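Local coordinates for protein vascular endothelial cadherin (Gallus gallus, PDB 3PPE) that mediates calcium-dependent, homophilic adhesion between endothelial cells, here represented by its two outermost extracellular cadherin domains, at residues 2-14 and 88-100. Numbering follows the deposited sequence. Where two conformers were deposited one is given.
Sequences WIWNRMHIREEID and SKFIIKVSDINDN. With CA (calcium ion), chain E; CA (calcium ion), chain C; CA (calcium ion), chain D.
Ile91 CD1 lies over one face of the Arg6 guanidinium, 3.5 Å above its plane, while Ile3 CG2 covers the centre of the opposite face; the Arg10 guanidinium has Ile13 CG1 over a face and Ile97 CG2 at its edge. In the guanidinium plane, Arg6 NH1 donates to Asn5 O at 3.0 Å, and Ile91 N reaches that oxygen from the other face of its carbonyl. The bend at chi2 (-78°) lays the arginine alongside Ile91; an alanine here would probably leave Ile3 and Ile91 without the flat group between them and Asn5 O without its second donor. Asn5, an amide suited to a backbone carbonyl, gives ND2 to Lys89 O (2.9 Å). Strands 6-10 and 88-95 pair in parallel, Lys93 N meeting Met7 O almost straight (2.7 Å, 177°). Buried, unbranched Met7, extended beyond CG, makes an oblique Met-aromatic contact with Phe90, SD 5.1 Å from the ring centroid. Glu11, whose two carboxylate oxygens each take one ion, bridges two calciums; OE2 also accepts Ile97 N through its anti lone pair. Asp99 bridges the same ions, its carboxylate turned 84° from that of Glu11; Glu64 and Asp132 join the interdomain cluster. Within this chain, strand 6-10 is outermost in the first cadherin domain's mixed sheet; Met7 and Ile9 pack inward on Val21 of strand 19-23, and in the domain-swapped dimer Trp2 and Trp4 engage the second subunit, whose own Trp4 meets Phe90.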
# COMPACT_ATOMS: atom_id res chain seq x y z
N TRP A 2 -2.58 -16.31 -12.29
CA TRP A 2 -2.68 -15.21 -11.32
C TRP A 2 -1.52 -15.28 -10.36
O TRP A 2 -1.21 -16.33 -9.81
CB TRP A 2 -4.02 -15.23 -10.57
CG TRP A 2 -5.18 -14.99 -11.48
CD1 TRP A 2 -6.02 -15.94 -12.01
CD2 TRP A 2 -5.62 -13.73 -11.99
NE1 TRP A 2 -6.96 -15.33 -12.82
CE2 TRP A 2 -6.74 -13.98 -12.83
CE3 TRP A 2 -5.20 -12.40 -11.81
CZ2 TRP A 2 -7.43 -12.96 -13.48
CZ3 TRP A 2 -5.89 -11.39 -12.47
CH2 TRP A 2 -6.98 -11.68 -13.31
N ILE A 3 -0.85 -14.17 -10.19
CA ILE A 3 0.26 -14.08 -9.25
C ILE A 3 -0.12 -13.28 -8.01
O ILE A 3 -0.48 -12.07 -8.12
CB ILE A 3 1.49 -13.44 -9.93
CG1 ILE A 3 1.99 -14.33 -11.07
CG2 ILE A 3 2.59 -13.19 -8.91
CD1 ILE A 3 3.04 -13.67 -11.94
N TRP A 4 -0.32 -13.93 -6.88
CA TRP A 4 -0.82 -13.27 -5.68
C TRP A 4 0.27 -13.10 -4.60
O TRP A 4 0.12 -12.27 -3.71
CB TRP A 4 -2.01 -14.06 -5.11
CG TRP A 4 -3.29 -13.88 -5.87
CD1 TRP A 4 -3.94 -14.82 -6.64
CD2 TRP A 4 -4.12 -12.70 -5.91
NE1 TRP A 4 -5.10 -14.29 -7.16
CE2 TRP A 4 -5.23 -12.99 -6.73
CE3 TRP A 4 -4.02 -11.43 -5.33
CZ2 TRP A 4 -6.24 -12.05 -6.99
CZ3 TRP A 4 -5.04 -10.49 -5.59
CH2 TRP A 4 -6.12 -10.82 -6.43
N ASN A 5 1.36 -13.86 -4.67
CA ASN A 5 2.46 -13.75 -3.68
C ASN A 5 3.45 -12.64 -4.00
O ASN A 5 4.61 -12.89 -4.27
CB ASN A 5 3.17 -15.09 -3.45
CG ASN A 5 3.83 -15.63 -4.71
OD1 ASN A 5 3.32 -15.45 -5.84
ND2 ASN A 5 4.96 -16.32 -4.53
N ARG A 6 2.95 -11.42 -3.97
CA ARG A 6 3.65 -10.23 -4.38
C ARG A 6 3.22 -9.08 -3.47
O ARG A 6 2.06 -9.01 -3.05
CB ARG A 6 3.23 -9.84 -5.79
CG ARG A 6 3.67 -10.77 -6.90
CD ARG A 6 5.15 -10.56 -7.27
NE ARG A 6 5.58 -11.48 -8.32
CZ ARG A 6 5.92 -12.77 -8.14
NH1 ARG A 6 5.87 -13.32 -6.93
NH2 ARG A 6 6.32 -13.50 -9.19
N MET A 7 4.16 -8.17 -3.21
CA MET A 7 3.86 -6.88 -2.61
C MET A 7 4.47 -5.85 -3.56
O MET A 7 5.38 -6.17 -4.31
CB MET A 7 4.49 -6.75 -1.22
CG MET A 7 3.99 -7.80 -0.21
SD MET A 7 4.57 -7.46 1.43
CE MET A 7 3.93 -8.91 2.27
N HIS A 8 3.95 -4.62 -3.51
CA HIS A 8 4.40 -3.56 -4.41
C HIS A 8 4.59 -2.34 -3.58
O HIS A 8 3.76 -2.01 -2.74
CB HIS A 8 3.38 -3.26 -5.54
CG HIS A 8 3.03 -4.46 -6.33
ND1 HIS A 8 2.07 -5.37 -5.92
CD2 HIS A 8 3.56 -4.97 -7.47
CE1 HIS A 8 2.02 -6.37 -6.77
NE2 HIS A 8 2.91 -6.15 -7.73
N ILE A 9 5.70 -1.69 -3.82
CA ILE A 9 6.01 -0.41 -3.20
C ILE A 9 6.65 0.52 -4.25
O ILE A 9 7.51 0.12 -5.01
CB ILE A 9 6.92 -0.54 -1.94
CG1 ILE A 9 7.31 0.84 -1.40
CG2 ILE A 9 8.14 -1.45 -2.21
CD1 ILE A 9 7.89 0.86 0.00
N ARG A 10 6.16 1.76 -4.28
CA ARG A 10 6.64 2.77 -5.21
C ARG A 10 8.07 3.17 -4.92
O ARG A 10 8.46 3.30 -3.76
CB ARG A 10 5.69 3.98 -5.11
CG ARG A 10 5.61 4.82 -6.38
CD ARG A 10 4.55 5.94 -6.28
NE ARG A 10 4.96 7.06 -5.41
CZ ARG A 10 4.43 7.36 -4.21
NH1 ARG A 10 3.45 6.63 -3.68
NH2 ARG A 10 4.90 8.42 -3.54
N GLU A 11 8.89 3.38 -5.96
CA GLU A 11 10.24 3.88 -5.75
C GLU A 11 10.21 5.36 -5.45
O GLU A 11 9.24 6.05 -5.78
CB GLU A 11 11.14 3.62 -6.97
CG GLU A 11 10.63 4.36 -8.22
CD GLU A 11 11.68 4.48 -9.32
OE1 GLU A 11 12.90 4.50 -9.01
OE2 GLU A 11 11.27 4.57 -10.49
N GLU A 12 11.29 5.83 -4.82
CA GLU A 12 11.57 7.28 -4.64
C GLU A 12 10.52 8.03 -3.79
O GLU A 12 10.23 9.21 -4.01
CB GLU A 12 11.75 7.98 -6.01
CG GLU A 12 12.67 7.25 -7.01
CD GLU A 12 14.15 7.24 -6.64
OE1 GLU A 12 14.94 6.78 -7.48
OE2 GLU A 12 14.57 7.65 -5.54
N ILE A 13 9.96 7.33 -2.82
CA ILE A 13 8.96 7.91 -1.93
C ILE A 13 9.59 8.93 -0.99
O ILE A 13 10.56 8.63 -0.29
CB ILE A 13 8.25 6.82 -1.10
CG1 ILE A 13 7.46 5.89 -2.01
CG2 ILE A 13 7.34 7.46 -0.06
CD1 ILE A 13 6.96 4.64 -1.32
N ASP A 14 9.03 10.13 -0.97
CA ASP A 14 9.73 11.29 -0.43
C ASP A 14 8.99 11.87 0.78
O ASP A 14 9.32 12.95 1.26
CB ASP A 14 9.90 12.37 -1.50
CG ASP A 14 8.61 13.11 -1.80
OD1 ASP A 14 7.61 12.87 -1.09
OD2 ASP A 14 8.60 13.93 -2.74
N SER A 88 6.96 -19.37 3.04
CA SER A 88 6.25 -18.95 1.82
C SER A 88 7.09 -17.90 1.10
O SER A 88 7.34 -16.82 1.64
CB SER A 88 4.87 -18.39 2.18
OG SER A 88 4.18 -17.98 1.02
N LYS A 89 7.58 -18.25 -0.08
CA LYS A 89 8.31 -17.30 -0.93
C LYS A 89 7.40 -16.23 -1.54
O LYS A 89 6.30 -16.51 -2.00
CB LYS A 89 9.00 -18.05 -2.09
CG LYS A 89 10.14 -18.98 -1.70
CD LYS A 89 10.85 -19.52 -2.98
CE LYS A 89 10.34 -20.89 -3.44
NZ LYS A 89 11.29 -22.06 -3.15
N PHE A 90 7.91 -15.00 -1.61
CA PHE A 90 7.17 -13.91 -2.22
C PHE A 90 8.15 -12.90 -2.78
O PHE A 90 9.36 -12.94 -2.48
CB PHE A 90 6.14 -13.29 -1.23
CG PHE A 90 6.74 -12.52 -0.07
CD1 PHE A 90 7.24 -13.19 1.05
CD2 PHE A 90 6.77 -11.13 -0.09
CE1 PHE A 90 7.80 -12.48 2.13
CE2 PHE A 90 7.30 -10.40 0.96
CZ PHE A 90 7.84 -11.07 2.08
N ILE A 91 7.64 -11.99 -3.60
CA ILE A 91 8.49 -10.95 -4.16
C ILE A 91 7.90 -9.60 -3.79
O ILE A 91 6.69 -9.39 -3.89
CB ILE A 91 8.65 -11.13 -5.71
CG1 ILE A 91 9.51 -12.38 -5.99
CG2 ILE A 91 9.23 -9.85 -6.36
CD1 ILE A 91 9.56 -12.91 -7.50
N ILE A 92 8.77 -8.71 -3.31
CA ILE A 92 8.43 -7.31 -3.16
C ILE A 92 8.89 -6.63 -4.46
O ILE A 92 10.09 -6.60 -4.75
CB ILE A 92 9.13 -6.67 -1.91
CG1 ILE A 92 8.60 -7.28 -0.57
CG2 ILE A 92 8.85 -5.15 -1.92
CD1 ILE A 92 9.42 -6.84 0.66
N LYS A 93 7.94 -6.10 -5.22
CA LYS A 93 8.21 -5.43 -6.53
C LYS A 93 8.29 -3.94 -6.29
O LYS A 93 7.45 -3.40 -5.60
CB LYS A 93 7.02 -5.68 -7.46
CG LYS A 93 6.91 -7.13 -7.93
CD LYS A 93 7.60 -7.32 -9.28
CE LYS A 93 7.60 -8.81 -9.71
NZ LYS A 93 8.43 -8.98 -10.95
N VAL A 94 9.31 -3.28 -6.86
CA VAL A 94 9.42 -1.80 -6.73
C VAL A 94 8.75 -1.22 -7.98
O VAL A 94 9.21 -1.47 -9.09
CB VAL A 94 10.90 -1.32 -6.62
CG1 VAL A 94 11.02 0.24 -6.40
CG2 VAL A 94 11.64 -2.08 -5.46
N SER A 95 7.69 -0.45 -7.78
CA SER A 95 6.87 0.12 -8.86
C SER A 95 7.56 1.36 -9.40
O SER A 95 7.98 2.21 -8.65
CB SER A 95 5.48 0.52 -8.33
OG SER A 95 4.90 -0.58 -7.65
N ASP A 96 7.65 1.44 -10.72
CA ASP A 96 8.38 2.49 -11.43
C ASP A 96 7.70 3.85 -11.38
O ASP A 96 6.51 3.96 -11.67
CB ASP A 96 8.51 2.07 -12.90
CG ASP A 96 9.51 2.91 -13.67
OD1 ASP A 96 9.19 3.34 -14.80
OD2 ASP A 96 10.63 3.16 -13.16
N ILE A 97 8.45 4.91 -11.11
CA ILE A 97 7.99 6.23 -11.46
C ILE A 97 8.81 6.72 -12.67
O ILE A 97 9.92 6.23 -12.93
CB ILE A 97 8.05 7.26 -10.26
CG1 ILE A 97 9.47 7.64 -9.85
CG2 ILE A 97 7.17 6.74 -9.03
CD1 ILE A 97 9.56 8.99 -9.06
N ASN A 98 8.25 7.68 -13.39
CA ASN A 98 8.98 8.28 -14.49
C ASN A 98 10.01 9.30 -13.97
O ASN A 98 9.73 10.47 -13.81
CB ASN A 98 8.03 8.93 -15.52
CG ASN A 98 8.75 9.19 -16.83
OD1 ASN A 98 9.56 8.36 -17.27
ND2 ASN A 98 8.54 10.34 -17.42
N ASP A 99 11.22 8.84 -13.68
CA ASP A 99 12.23 9.73 -13.13
C ASP A 99 13.54 9.77 -13.93
O ASP A 99 14.52 10.31 -13.46
CB ASP A 99 12.46 9.44 -11.63
CG ASP A 99 12.91 8.01 -11.33
OD1 ASP A 99 12.67 7.05 -12.11
OD2 ASP A 99 13.53 7.82 -10.22
N ASN A 100 13.52 9.19 -15.13
CA ASN A 100 14.66 9.24 -16.03
C ASN A 100 14.26 9.78 -17.40
O ASN A 100 13.18 9.47 -17.94
CB ASN A 100 15.35 7.86 -16.17
CG ASN A 100 15.93 7.36 -14.85
OD1 ASN A 100 15.23 6.74 -14.05
ND2 ASN A 100 17.20 7.65 -14.60
CA CA E . 11.97 5.00 -12.67
CA CA C . 14.67 5.84 -9.80
CA CA D . 11.47 8.12 -18.67
O HOH W 1 16.41 7.08 -11.03